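Local coordinates for thioesterase domain-containing protein (Pseudomonas aeruginosa, PDB 3F1T) that is probably a hotdog-fold thioesterase of the PaaI type, possibly hydrolysing 1,4-dihydroxy-2-naphthoyl-CoA, though its function has not been established, at residues L25-A30 with L35-P40; A44-P49 with V53-A58; C106-V109 with I114-R117; H92-H97 with A120-P125; L62-C67 with C81-L86. All coordinates share one frame; numbering follows the deposited sequence. Where two conformers were deposited one is given.

The five contacts sample a hotdog fold, in which an antiparallel sheet wraps around helix 56-70. Contact 1 is the hairpin at one end of the sheet order. Contact 3 is a second hairpin, its centre about 18 Å from that of contact 1. Contact 5 seats the helix against strand 83-90, its centre about 11 Å from that of contact 3. Contact 2 forms the entry to the same helix, and the centre of contact 4 lies about 13 Å from that of contact 2. Contacts 2 and 5 both touch the second subunit. Related thioesterases have active sites between subunits, so these two probably lie near the pocket. The magnesium ion is about 7 Å from the Phe-115 side chain in contact 3.

Contact 1 (L25-A30 with L35-P40); sequences LTVEAA and LTLRLP
Thr-36 O is gripped by two successive amides of strand 26-31. Glu-28 N bonds to it at 2.7 Å, and Ala-29 N adds a weak bond to the same Thr-36 O at 3.4 Å. Two residues facing one make a classic beta bulge, set in the hairpin of strands 26-31 and 34-39. Before the bulge, Thr-26 and Arg-38 form a hydrogen-bonded antiparallel pair. Beyond it, Thr-36 N gives a nearly straight bond (177°) to Ala-29 O, 2.9 Å away.

The bulge turns Glu-28 toward the other strand. Its CG stands anti to the carbonyl carbon (chi1 -53°), which lays Glu-28 CG 3.7 Å from Arg-38 CB. A bend at chi2 then turns the carboxylate. Thr-26 OG1 donates to Glu-28 OE2 at 2.8 Å, from the anti side and 26° out of the carboxylate plane. This bond helps fix the carboxylate over one face of the Arg-38 guanidinium. The salt bridge there is long, with Glu-28 OE2 4.0 Å from Arg-38 NE. No N-H points at the oxygen, so the attraction is one of charge alone. The Arg-38 side chain runs alongside Thr-26.

On the other face the groups are apolar. Val-27 crosses Leu-35 at about a right angle, with Val-27 CG1 on Leu-35 CD1 at 3.7 Å. That same Leu-35 CD1 presses tightly on Ala-30 CB at 3.5 Å. This apolar face is covered by two helices: Val-27 and Leu-35 meet helix 4-15, while Leu-35 and Leu-37 meet helix 56-70. Strand 34-39 also bonds through its backbone to strand 100-109.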
# COMPACT_ATOMS: atom_id res chain seq x y z
N LEU B 25 15.09 -2.39 -20.76
CA LEU B 25 14.76 -1.14 -20.09
C LEU B 25 15.85 -0.11 -20.42
O LEU B 25 17.00 -0.49 -20.62
CB LEU B 25 14.70 -1.39 -18.58
CG LEU B 25 13.33 -1.41 -17.90
CD1 LEU B 25 12.26 -2.06 -18.75
CD2 LEU B 25 13.39 -2.01 -16.51
N THR B 26 15.45 1.12 -20.74
CA THR B 26 16.41 2.21 -20.97
C THR B 26 16.07 3.45 -20.14
O THR B 26 14.91 3.66 -19.78
CB THR B 26 16.47 2.64 -22.46
OG1 THR B 26 15.17 3.03 -22.90
CG2 THR B 26 16.99 1.52 -23.35
N VAL B 27 17.09 4.26 -19.86
CA VAL B 27 16.89 5.57 -19.24
C VAL B 27 16.75 6.62 -20.31
O VAL B 27 17.71 6.91 -21.03
CB VAL B 27 18.09 5.99 -18.34
CG1 VAL B 27 17.75 7.26 -17.56
CG2 VAL B 27 18.47 4.88 -17.39
N GLU B 28 15.61 7.29 -20.33
CA GLU B 28 15.35 8.31 -21.33
C GLU B 28 15.83 9.70 -20.89
O GLU B 28 16.32 10.49 -21.71
CB GLU B 28 13.86 8.34 -21.66
CG GLU B 28 13.33 6.98 -22.06
CD GLU B 28 13.72 6.61 -23.47
OE1 GLU B 28 13.20 7.26 -24.41
OE2 GLU B 28 14.55 5.68 -23.63
N ALA B 29 15.67 10.00 -19.61
CA ALA B 29 16.04 11.30 -19.07
C ALA B 29 16.26 11.19 -17.57
O ALA B 29 15.69 10.31 -16.93
CB ALA B 29 14.95 12.33 -19.37
N ALA B 30 17.20 11.97 -17.05
CA ALA B 30 17.48 12.04 -15.62
C ALA B 30 17.99 13.43 -15.30
O ALA B 30 18.74 14.02 -16.08
CB ALA B 30 18.51 11.01 -15.24
N LEU B 35 13.31 11.25 -13.07
CA LEU B 35 13.91 10.18 -13.86
C LEU B 35 12.84 9.49 -14.71
O LEU B 35 11.77 9.16 -14.21
CB LEU B 35 14.59 9.16 -12.93
CG LEU B 35 15.20 7.95 -13.63
CD1 LEU B 35 16.59 8.30 -14.16
CD2 LEU B 35 15.25 6.73 -12.72
N THR B 36 13.14 9.28 -15.99
CA THR B 36 12.25 8.57 -16.90
C THR B 36 12.94 7.35 -17.51
O THR B 36 13.99 7.46 -18.15
CB THR B 36 11.76 9.49 -18.06
OG1 THR B 36 11.24 10.71 -17.51
CG2 THR B 36 10.68 8.81 -18.87
N LEU B 37 12.32 6.19 -17.33
CA LEU B 37 12.75 4.98 -18.00
C LEU B 37 11.72 4.60 -19.05
O LEU B 37 10.54 4.90 -18.90
CB LEU B 37 12.89 3.83 -16.98
CG LEU B 37 14.27 3.58 -16.37
CD1 LEU B 37 14.76 4.82 -15.66
CD2 LEU B 37 14.26 2.38 -15.44
N ARG B 38 12.12 3.70 -19.94
CA ARG B 38 11.23 3.12 -20.90
C ARG B 38 11.34 1.59 -20.93
O ARG B 38 12.43 1.04 -20.97
CB ARG B 38 11.50 3.72 -22.29
CG ARG B 38 10.59 3.17 -23.36
CD ARG B 38 11.09 3.50 -24.73
NE ARG B 38 12.30 2.77 -25.07
CZ ARG B 38 12.79 2.70 -26.31
NH1 ARG B 38 12.11 3.21 -27.32
NH2 ARG B 38 13.94 2.09 -26.54
N LEU B 39 10.18 0.93 -21.00
CA LEU B 39 10.10 -0.49 -21.32
C LEU B 39 9.54 -0.68 -22.74
O LEU B 39 8.37 -0.44 -22.98
CB LEU B 39 9.19 -1.16 -20.30
CG LEU B 39 8.63 -2.56 -20.57
CD1 LEU B 39 9.73 -3.61 -20.39
CD2 LEU B 39 7.47 -2.83 -19.61
N PRO B 40 10.38 -1.17 -23.67
CA PRO B 40 9.91 -1.49 -25.02
C PRO B 40 8.92 -2.67 -25.01
O PRO B 40 9.21 -3.71 -24.42
CB PRO B 40 11.19 -1.88 -25.76
CG PRO B 40 12.12 -2.34 -24.71
CD PRO B 40 11.79 -1.56 -23.46

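Contact 2 (A44-P49 with V53-A58); sequences AIIGNP and VVHGGA
Ala-44 and Ala-58 pack hard against each other, with Ala-44 CB 3.4 Å from Ala-58 CB. They pack where the loop 44-55 runs into helix 56-70, the helix at the heart of the hotdog fold. His-55 occupies the N-cap position of that helix. A single backbone bridge, between Ile-45 and Val-54, joins the two segments.

Two bonds hold the backbones together. His-55 N points at Ala-44 O at 2.9 Å and is nearly straight (170°). Ile-46 N bonds to Val-53 O at 3.1 Å. Both donors approach close to the C=O direction. The CA-H of Ile-45 and its CD1 crowd the same Val-53 oxygen beside the N-H of Ile-46.

The other end is looser. Val-53 is exposed, and Asn-48 is exposed and poorly ordered. Here a water bridges the two segments beyond the last direct bond. It donates to Ile-46 O at 2.8 Å and to Asn-48 O at 3.1 Å, and it takes only a weak bond from Val-53 N.

Ile-46 and His-55 extend toward the subunit interface, where they pack on Ile-80 and Leu-17 of the second subunit. CG1 of Ile-46 stands anti to the backbone N (chi1 -167°), which carries CD1 across to His-55. Ile-46 CD1 stops 3.7 Å from His-55 ND1, meeting the ring obliquely. One face of the imidazole is taken by its own helix turn, with Gly-57 N 3.3 Å above the plane of the His-55 ring and over its centre.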
# COMPACT_ATOMS: atom_id res chain seq x y z
N ALA B 44 8.15 -7.71 -23.40
CA ALA B 44 7.35 -8.01 -22.21
C ALA B 44 5.98 -8.60 -22.55
O ALA B 44 5.06 -8.52 -21.74
CB ALA B 44 7.19 -6.78 -21.37
N ILE B 45 5.81 -9.08 -23.78
CA ILE B 45 4.52 -9.61 -24.23
C ILE B 45 4.16 -10.85 -23.43
O ILE B 45 5.00 -11.71 -23.19
CB ILE B 45 4.53 -10.01 -25.72
CG1 ILE B 45 4.89 -8.81 -26.61
CG2 ILE B 45 3.17 -10.57 -26.12
CD1 ILE B 45 3.95 -7.65 -26.46
N ILE B 46 2.87 -10.97 -23.08
CA ILE B 46 2.36 -12.18 -22.46
C ILE B 46 1.23 -12.76 -23.31
O ILE B 46 0.40 -12.00 -23.84
CB ILE B 46 1.90 -11.92 -21.01
CG1 ILE B 46 1.67 -13.23 -20.25
CG2 ILE B 46 0.66 -11.03 -20.98
CD1 ILE B 46 0.80 -13.04 -19.00
N GLY B 47 1.30 -14.07 -23.59
CA GLY B 47 0.56 -14.64 -24.72
C GLY B 47 1.23 -14.36 -26.06
O GLY B 47 2.46 -14.28 -26.15
N ASN B 48 0.40 -14.16 -27.09
CA ASN B 48 0.85 -14.11 -28.49
C ASN B 48 1.54 -12.79 -28.85
O ASN B 48 0.96 -11.72 -28.66
CB ASN B 48 -0.36 -14.34 -29.41
CG ASN B 48 0.05 -14.57 -30.87
OD1 ASN B 48 1.23 -14.45 -31.23
ND2 ASN B 48 -0.94 -14.91 -31.71
N PRO B 49 2.78 -12.85 -29.38
CA PRO B 49 3.49 -11.63 -29.77
C PRO B 49 2.69 -10.75 -30.74
O PRO B 49 2.86 -9.52 -30.75
CB PRO B 49 4.78 -12.15 -30.43
CG PRO B 49 4.63 -13.64 -30.55
CD PRO B 49 3.62 -14.06 -29.52
N VAL B 53 0.26 -7.27 -26.06
CA VAL B 53 -0.12 -7.05 -24.67
C VAL B 53 1.07 -7.16 -23.71
O VAL B 53 1.78 -8.18 -23.69
CB VAL B 53 -1.26 -7.99 -24.22
CG1 VAL B 53 -1.58 -7.78 -22.74
CG2 VAL B 53 -2.50 -7.78 -25.07
N VAL B 54 1.28 -6.11 -22.93
CA VAL B 54 2.37 -6.07 -21.96
C VAL B 54 1.98 -6.73 -20.63
O VAL B 54 0.93 -6.42 -20.05
CB VAL B 54 2.83 -4.62 -21.70
CG1 VAL B 54 3.73 -4.56 -20.47
CG2 VAL B 54 3.54 -4.07 -22.93
N HIS B 55 2.86 -7.59 -20.14
CA HIS B 55 2.68 -8.24 -18.85
C HIS B 55 2.78 -7.24 -17.69
O HIS B 55 3.77 -6.49 -17.59
CB HIS B 55 3.72 -9.36 -18.71
CG HIS B 55 3.67 -10.06 -17.39
ND1 HIS B 55 2.49 -10.52 -16.83
CD2 HIS B 55 4.66 -10.42 -16.53
CE1 HIS B 55 2.75 -11.06 -15.65
NE2 HIS B 55 4.06 -11.01 -15.45
N GLY B 56 1.83 -7.33 -16.76
CA GLY B 56 1.82 -6.48 -15.58
C GLY B 56 3.11 -6.54 -14.78
O GLY B 56 3.55 -5.54 -14.24
N GLY B 57 3.69 -7.73 -14.67
CA GLY B 57 4.93 -7.89 -13.90
C GLY B 57 6.13 -7.18 -14.51
O GLY B 57 7.08 -6.84 -13.80
N ALA B 58 6.10 -6.98 -15.82
CA ALA B 58 7.09 -6.15 -16.51
C ALA B 58 7.02 -4.71 -16.04
O ALA B 58 8.06 -4.07 -15.80
CB ALA B 58 6.89 -6.22 -18.05
O HOH W 1 -0.45 -10.59 -26.08

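Contact 3 (C106-V109 with I114-R117); sequences CYRV and IFTR
The CB of Phe-115 is a bump that rests on the flat of the Tyr-107 ring. It sits off centre, with Phe-115 CB 3.6 Å from Tyr-107 CZ, and makes a CH-pi contact. The tyrosine chi1 of 67° puts CG between the backbone N and the carbonyl carbon, folding the ring over the neighbouring strand. Phe-115 O also lies over a face of the ring, while Arg-117 N comes up at its edge. Arg-117 CB fills in beside Tyr-107 CD2 at 3.8 Å.

The Phe-115 ring in turn is covered by Arg-108. The arginine runs alongside it and bends at chi3 (-62°), which sets NH1 over the ring centre. The guanidinium stands steeply on the ring, the planes 77° apart. Arg-108 NH1 is 3.6 Å from Phe-115 CG, and the pair counts as cation-pi. The arginine's NH2 bonds to Tyr-90 O of the third subunit, and Leu-84 of the fourth subunit packs on both side chains.

Strands 100-109 and 113-121 form a hairpin here with a classic beta bulge. Tyr-107 N bonds to Phe-115 O at 2.9 Å, and Arg-108 N bonds weakly to the same oxygen. Phe-115 N answers to Arg-108 O at 2.8 Å.

On the other face, Cys-106 SG lodges against Ile-114 CG2 at 3.5 Å. Thr-116 stands next to Cys-106, and its OG1 bonds to Ser-70 OG of helix 56-70.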
# COMPACT_ATOMS: atom_id res chain seq x y z
N CYS B 106 11.93 11.75 -6.32
CA CYS B 106 12.06 11.76 -4.86
C CYS B 106 11.34 12.96 -4.24
O CYS B 106 11.54 14.09 -4.68
CB CYS B 106 13.52 11.77 -4.44
SG CYS B 106 14.44 10.38 -5.10
N TYR B 107 10.50 12.71 -3.24
CA TYR B 107 9.73 13.78 -2.61
C TYR B 107 10.08 13.97 -1.13
O TYR B 107 9.80 15.02 -0.54
CB TYR B 107 8.23 13.57 -2.81
CG TYR B 107 7.67 12.37 -2.08
CD1 TYR B 107 7.22 12.48 -0.77
CD2 TYR B 107 7.54 11.14 -2.72
CE1 TYR B 107 6.76 11.38 -0.08
CE2 TYR B 107 7.00 10.05 -2.06
CZ TYR B 107 6.54 10.19 -0.77
OH TYR B 107 6.02 9.11 -0.10
N ARG B 108 10.80 12.99 -0.56
CA ARG B 108 11.36 13.16 0.78
C ARG B 108 12.64 12.35 0.97
O ARG B 108 12.72 11.18 0.55
CB ARG B 108 10.36 12.78 1.87
CG ARG B 108 10.81 13.24 3.26
CD ARG B 108 9.98 12.61 4.35
NE ARG B 108 8.58 13.02 4.25
CZ ARG B 108 7.60 12.20 3.86
NH1 ARG B 108 7.88 10.93 3.63
NH2 ARG B 108 6.35 12.64 3.82
N VAL B 109 13.62 12.98 1.60
CA VAL B 109 14.90 12.37 1.92
C VAL B 109 15.19 12.55 3.40
O VAL B 109 15.22 13.66 3.89
CB VAL B 109 16.05 13.03 1.13
CG1 VAL B 109 17.37 12.36 1.45
CG2 VAL B 109 15.76 12.96 -0.38
N ILE B 114 14.87 7.23 1.50
CA ILE B 114 14.36 8.11 0.43
C ILE B 114 13.00 7.63 -0.03
O ILE B 114 12.76 6.44 -0.09
CB ILE B 114 15.30 8.12 -0.78
CG1 ILE B 114 16.70 8.54 -0.34
CG2 ILE B 114 14.75 9.05 -1.86
CD1 ILE B 114 17.71 8.60 -1.45
N PHE B 115 12.08 8.58 -0.10
CA PHE B 115 10.70 8.33 -0.49
C PHE B 115 10.45 8.93 -1.87
O PHE B 115 10.82 10.07 -2.14
CB PHE B 115 9.73 8.98 0.50
CG PHE B 115 9.80 8.41 1.90
CD1 PHE B 115 10.75 8.85 2.80
CD2 PHE B 115 8.91 7.42 2.30
CE1 PHE B 115 10.81 8.34 4.09
CE2 PHE B 115 8.95 6.91 3.59
CZ PHE B 115 9.91 7.38 4.49
N THR B 116 9.77 8.17 -2.72
CA THR B 116 9.70 8.55 -4.10
C THR B 116 8.33 8.19 -4.69
O THR B 116 7.68 7.27 -4.22
CB THR B 116 10.85 7.94 -4.93
OG1 THR B 116 10.92 8.59 -6.20
CG2 THR B 116 10.65 6.47 -5.12
N ARG B 117 7.84 9.04 -5.57
CA ARG B 117 6.55 8.83 -6.18
C ARG B 117 6.73 8.93 -7.69
O ARG B 117 7.46 9.79 -8.18
CB ARG B 117 5.58 9.90 -5.69
CG ARG B 117 4.16 9.69 -6.12
CD ARG B 117 3.18 10.59 -5.35
NE ARG B 117 1.81 10.30 -5.74
CZ ARG B 117 1.12 11.00 -6.64
NH1 ARG B 117 1.59 12.18 -7.07
NH2 ARG B 117 -0.09 10.59 -7.02

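Contact 4 (H92-H97 with A120-P125); sequences HPAEPH and AYQDDP
The flat side-chain amide of Gln-122 lies almost in one plane with its two partners, the backbone N and O of Glu-95. Gln-122 OE1 accepts from Glu-95 N at 2.7 Å, on a lone pair. Gln-122 NE2 gives to Glu-95 O at 2.8 Å, on a lone pair of that carbonyl oxygen. The Glu-95 carboxylate is turned 76° from this amide. The two-pronged clasp is like a strand pairing made by a side chain. It fastens the loop after strand 83-90 to the residue just after strand 113-121 of the hotdog sheet.

Gln-122 is buried, and both ends of its amide have further partners. NE2 also bonds to Lys-98 O, so the amide cannot easily flip. The chain runs out straight (chi2 172°), which brings the amide across to the loop. Ala-94 CB lies beside it, 3.9 Å from Gln-122 OE1.

The side chains of Glu-95 and Asp-123 cross at about a right angle, their carboxylate planes 71° apart. Glu-95 OE1 and Asp-123 OD1 are 3.7 Å apart, close for like charges. Both form salt bridges to Lys-98 NZ, which probably offsets the repulsion.

A water joins the other carboxylate oxygen of Glu-95 to the amide. It donates to Glu-95 OE2 at 3.2 Å and to Gln-122 OE1 at 2.8 Å. His-92 joins by its edge, with NE2 only weakly bonded to that water at 3.4 Å, in the plane of the imidazole ring.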
# COMPACT_ATOMS: atom_id res chain seq x y z
N HIS B 92 -5.80 1.92 -15.19
CA HIS B 92 -6.43 1.35 -16.37
C HIS B 92 -5.41 0.53 -17.13
O HIS B 92 -4.21 0.60 -16.83
CB HIS B 92 -7.01 2.45 -17.26
CG HIS B 92 -5.98 3.31 -17.92
ND1 HIS B 92 -5.75 4.62 -17.55
CD2 HIS B 92 -5.05 3.02 -18.86
CE1 HIS B 92 -4.73 5.10 -18.24
NE2 HIS B 92 -4.31 4.16 -19.06
N PRO B 93 -5.90 -0.40 -17.96
CA PRO B 93 -5.01 -1.33 -18.63
C PRO B 93 -4.11 -0.62 -19.64
O PRO B 93 -4.50 0.42 -20.18
CB PRO B 93 -5.97 -2.29 -19.35
CG PRO B 93 -7.24 -1.52 -19.49
CD PRO B 93 -7.32 -0.61 -18.30
N ALA B 94 -2.88 -1.10 -19.79
CA ALA B 94 -2.00 -0.57 -20.81
C ALA B 94 -2.58 -0.80 -22.21
O ALA B 94 -3.30 -1.78 -22.44
CB ALA B 94 -0.60 -1.19 -20.68
N GLU B 95 -2.33 0.13 -23.14
CA GLU B 95 -2.64 -0.10 -24.55
C GLU B 95 -1.65 -1.07 -25.17
O GLU B 95 -0.46 -1.02 -24.86
CB GLU B 95 -2.61 1.21 -25.34
CG GLU B 95 -3.67 2.21 -24.92
CD GLU B 95 -3.34 3.62 -25.36
OE1 GLU B 95 -3.20 3.84 -26.59
OE2 GLU B 95 -3.18 4.50 -24.48
N PRO B 96 -2.14 -1.98 -26.02
CA PRO B 96 -1.24 -2.92 -26.69
C PRO B 96 -0.38 -2.25 -27.76
O PRO B 96 -0.70 -1.16 -28.21
CB PRO B 96 -2.19 -3.94 -27.31
CG PRO B 96 -3.50 -3.24 -27.43
CD PRO B 96 -3.56 -2.31 -26.26
N HIS B 97 0.77 -2.86 -28.06
CA HIS B 97 1.67 -2.36 -29.11
C HIS B 97 2.17 -0.94 -28.86
O HIS B 97 2.44 -0.20 -29.81
CB HIS B 97 1.01 -2.45 -30.50
CG HIS B 97 0.58 -3.83 -30.88
ND1 HIS B 97 -0.74 -4.24 -30.84
CD2 HIS B 97 1.29 -4.91 -31.27
CE1 HIS B 97 -0.82 -5.50 -31.22
NE2 HIS B 97 0.40 -5.93 -31.50
N ALA B 120 3.44 5.02 -14.27
CA ALA B 120 3.57 4.51 -15.63
C ALA B 120 2.59 5.18 -16.59
O ALA B 120 1.44 5.43 -16.24
CB ALA B 120 3.40 3.00 -15.66
N TYR B 121 3.00 5.29 -17.84
CA TYR B 121 2.15 5.89 -18.86
C TYR B 121 2.65 5.48 -20.24
O TYR B 121 3.69 4.84 -20.36
CB TYR B 121 2.12 7.41 -18.70
CG TYR B 121 3.45 8.08 -18.99
CD1 TYR B 121 3.71 8.61 -20.24
CD2 TYR B 121 4.51 8.00 -18.08
CE1 TYR B 121 4.92 9.18 -20.54
CE2 TYR B 121 5.73 8.61 -18.36
CZ TYR B 121 5.92 9.17 -19.61
OH TYR B 121 7.13 9.73 -19.97
N GLN B 122 1.88 5.77 -21.27
CA GLN B 122 2.27 5.39 -22.61
C GLN B 122 2.38 6.59 -23.53
O GLN B 122 3.49 6.96 -23.93
CB GLN B 122 1.36 4.32 -23.18
CG GLN B 122 1.75 2.95 -22.67
CD GLN B 122 0.75 1.90 -23.04
OE1 GLN B 122 -0.45 2.05 -22.85
NE2 GLN B 122 1.25 0.80 -23.61
N ASP B 123 1.26 7.21 -23.85
CA ASP B 123 1.27 8.28 -24.84
C ASP B 123 1.67 9.60 -24.19
O ASP B 123 2.79 10.09 -24.39
CB ASP B 123 -0.09 8.41 -25.52
CG ASP B 123 -0.26 7.44 -26.67
OD1 ASP B 123 -1.41 7.01 -26.90
OD2 ASP B 123 0.76 7.06 -27.28
N ASP B 124 0.80 10.11 -23.33
CA ASP B 124 1.15 11.26 -22.51
C ASP B 124 0.95 11.00 -21.02
O ASP B 124 0.02 10.29 -20.63
CB ASP B 124 0.37 12.49 -22.97
N PRO B 125 1.79 11.62 -20.18
CA PRO B 125 1.75 11.46 -18.73
C PRO B 125 0.38 11.77 -18.15
O PRO B 125 0.18 11.62 -16.94
CB PRO B 125 2.77 12.49 -18.24
CG PRO B 125 3.71 12.67 -19.39
CD PRO B 125 2.87 12.52 -20.62
O HOH W 2 -2.00 4.00 -21.51

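Contact 5 (L62-C67 with C81-L86); sequences LMDTTC and CPTLDL
Asp-64 and Leu-86 mark the closest approach of the two backbones, with Asp-64 CA 7.2 Å from Leu-86 CA, so helix and strand meet through side chains. Asp-64 has its CG anti to the backbone N (chi1 -174°), which carries the carboxylate across to Thr-83 and Leu-86. Its OD1 lies 3.1 Å from Thr-83 OG1. A water spans the other oxygen: it donates to Asp-64 OD2 at 2.7 Å and stands 2.9 Å from Thr-83 OG1. Thr-83 OG1 thus stands near one oxygen directly and reaches the other through the water.

Leu-86 supplies the apolar part. Its methyl CD2 touches Asp-64 CB at 3.7 Å. The same CD2 stays near the carboxylate, 3.9 Å from Asp-64 OD1. The two side chains meet at a slant.

This is the hotdog arrangement, with helix 56-70 lying against the sheet that wraps it. Strand 83-90 carries a classic beta bulge at Leu-84 and Asp-85, both facing Ala-135. Asp-85 and Leu-86 also pair antiparallel with a strand of the second subunit, so the sheet continues across the interface. Asp-64 packs on Gly-57 of that subunit. The setting is consistent with the intersubunit active site of PaaI-type thioesterases.

The helix turn beside Asp-64 is held doubly at one carbonyl. Leu-62 O takes the backbone N of Thr-66, as in any helix. It also takes Thr-66 OG1 at 2.7 Å, which comes from the opposite face of the Leu-62 carbonyl plane.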
# COMPACT_ATOMS: atom_id res chain seq x y z
N LEU B 62 9.62 -2.23 -14.20
CA LEU B 62 9.89 -0.90 -14.75
C LEU B 62 9.79 0.13 -13.63
O LEU B 62 10.69 0.96 -13.45
CB LEU B 62 8.90 -0.56 -15.87
CG LEU B 62 8.83 0.91 -16.30
CD1 LEU B 62 10.16 1.36 -16.94
CD2 LEU B 62 7.65 1.18 -17.21
N MSE B 63 8.80 -0.05 -12.77
CA MSE B 63 8.40 0.99 -11.83
C MSE B 63 9.11 0.88 -10.48
O MSE B 63 9.45 1.89 -9.86
CB MSE B 63 6.89 0.98 -11.62
CG MSE B 63 6.13 1.43 -12.84
SE MSE B 63 6.72 3.14 -13.52
CE MSE B 63 6.97 4.14 -11.86
N ASP B 64 9.35 -0.35 -10.05
CA ASP B 64 10.33 -0.62 -9.00
C ASP B 64 11.69 -0.08 -9.38
O ASP B 64 12.35 0.57 -8.56
CB ASP B 64 10.43 -2.12 -8.70
CG ASP B 64 11.33 -2.41 -7.52
OD1 ASP B 64 11.48 -1.54 -6.63
OD2 ASP B 64 11.97 -3.47 -7.50
N THR B 65 12.16 -0.41 -10.59
CA THR B 65 13.47 0.07 -11.09
C THR B 65 13.54 1.59 -11.23
O THR B 65 14.51 2.22 -10.82
CB THR B 65 13.79 -0.54 -12.46
OG1 THR B 65 13.79 -1.97 -12.37
CG2 THR B 65 15.15 -0.06 -12.96
N THR B 66 12.52 2.17 -11.84
CA THR B 66 12.45 3.62 -11.96
C THR B 66 12.56 4.33 -10.61
O THR B 66 13.29 5.32 -10.48
CB THR B 66 11.17 4.07 -12.72
OG1 THR B 66 11.20 3.56 -14.05
CG2 THR B 66 11.08 5.58 -12.79
N CYS B 67 11.72 3.96 -9.64
CA CYS B 67 11.80 4.54 -8.29
C CYS B 67 13.17 4.35 -7.63
O CYS B 67 13.74 5.28 -7.07
CB CYS B 67 10.71 3.96 -7.38
SG CYS B 67 9.02 4.37 -7.88
N CYS B 81 20.25 1.63 -3.66
CA CYS B 81 19.41 1.75 -2.46
C CYS B 81 18.31 0.67 -2.47
O CYS B 81 17.42 0.70 -3.32
CB CYS B 81 18.75 3.13 -2.38
SG CYS B 81 19.85 4.53 -2.09
N PRO B 82 18.39 -0.29 -1.54
CA PRO B 82 17.40 -1.35 -1.41
C PRO B 82 15.97 -0.84 -1.18
O PRO B 82 15.76 0.07 -0.39
CB PRO B 82 17.88 -2.15 -0.20
CG PRO B 82 19.34 -1.85 -0.10
CD PRO B 82 19.48 -0.43 -0.55
N THR B 83 15.01 -1.46 -1.87
CA THR B 83 13.58 -1.18 -1.69
C THR B 83 13.13 -1.57 -0.28
O THR B 83 13.55 -2.60 0.25
CB THR B 83 12.76 -1.94 -2.74
OG1 THR B 83 13.28 -1.64 -4.05
CG2 THR B 83 11.27 -1.56 -2.69
N LEU B 84 12.41 -0.66 0.37
CA LEU B 84 11.78 -0.95 1.66
C LEU B 84 10.28 -1.25 1.48
O LEU B 84 9.73 -2.12 2.16
CB LEU B 84 11.96 0.23 2.62
CG LEU B 84 13.41 0.54 3.00
CD1 LEU B 84 13.52 1.77 3.87
CD2 LEU B 84 14.05 -0.65 3.66
N ASP B 85 9.63 -0.48 0.61
CA ASP B 85 8.17 -0.55 0.42
C ASP B 85 7.85 -0.07 -0.98
O ASP B 85 8.49 0.85 -1.50
CB ASP B 85 7.44 0.32 1.44
CG ASP B 85 7.78 -0.05 2.87
OD1 ASP B 85 8.62 0.67 3.49
OD2 ASP B 85 7.19 -1.04 3.38
N LEU B 86 6.97 -0.80 -1.65
CA LEU B 86 6.49 -0.39 -2.96
C LEU B 86 4.99 -0.59 -3.04
O LEU B 86 4.48 -1.65 -2.63
CB LEU B 86 7.20 -1.18 -4.05
CG LEU B 86 7.14 -0.68 -5.50
CD1 LEU B 86 8.04 0.52 -5.66
CD2 LEU B 86 7.56 -1.81 -6.44
O HOH W 3 12.59 -4.26 -4.96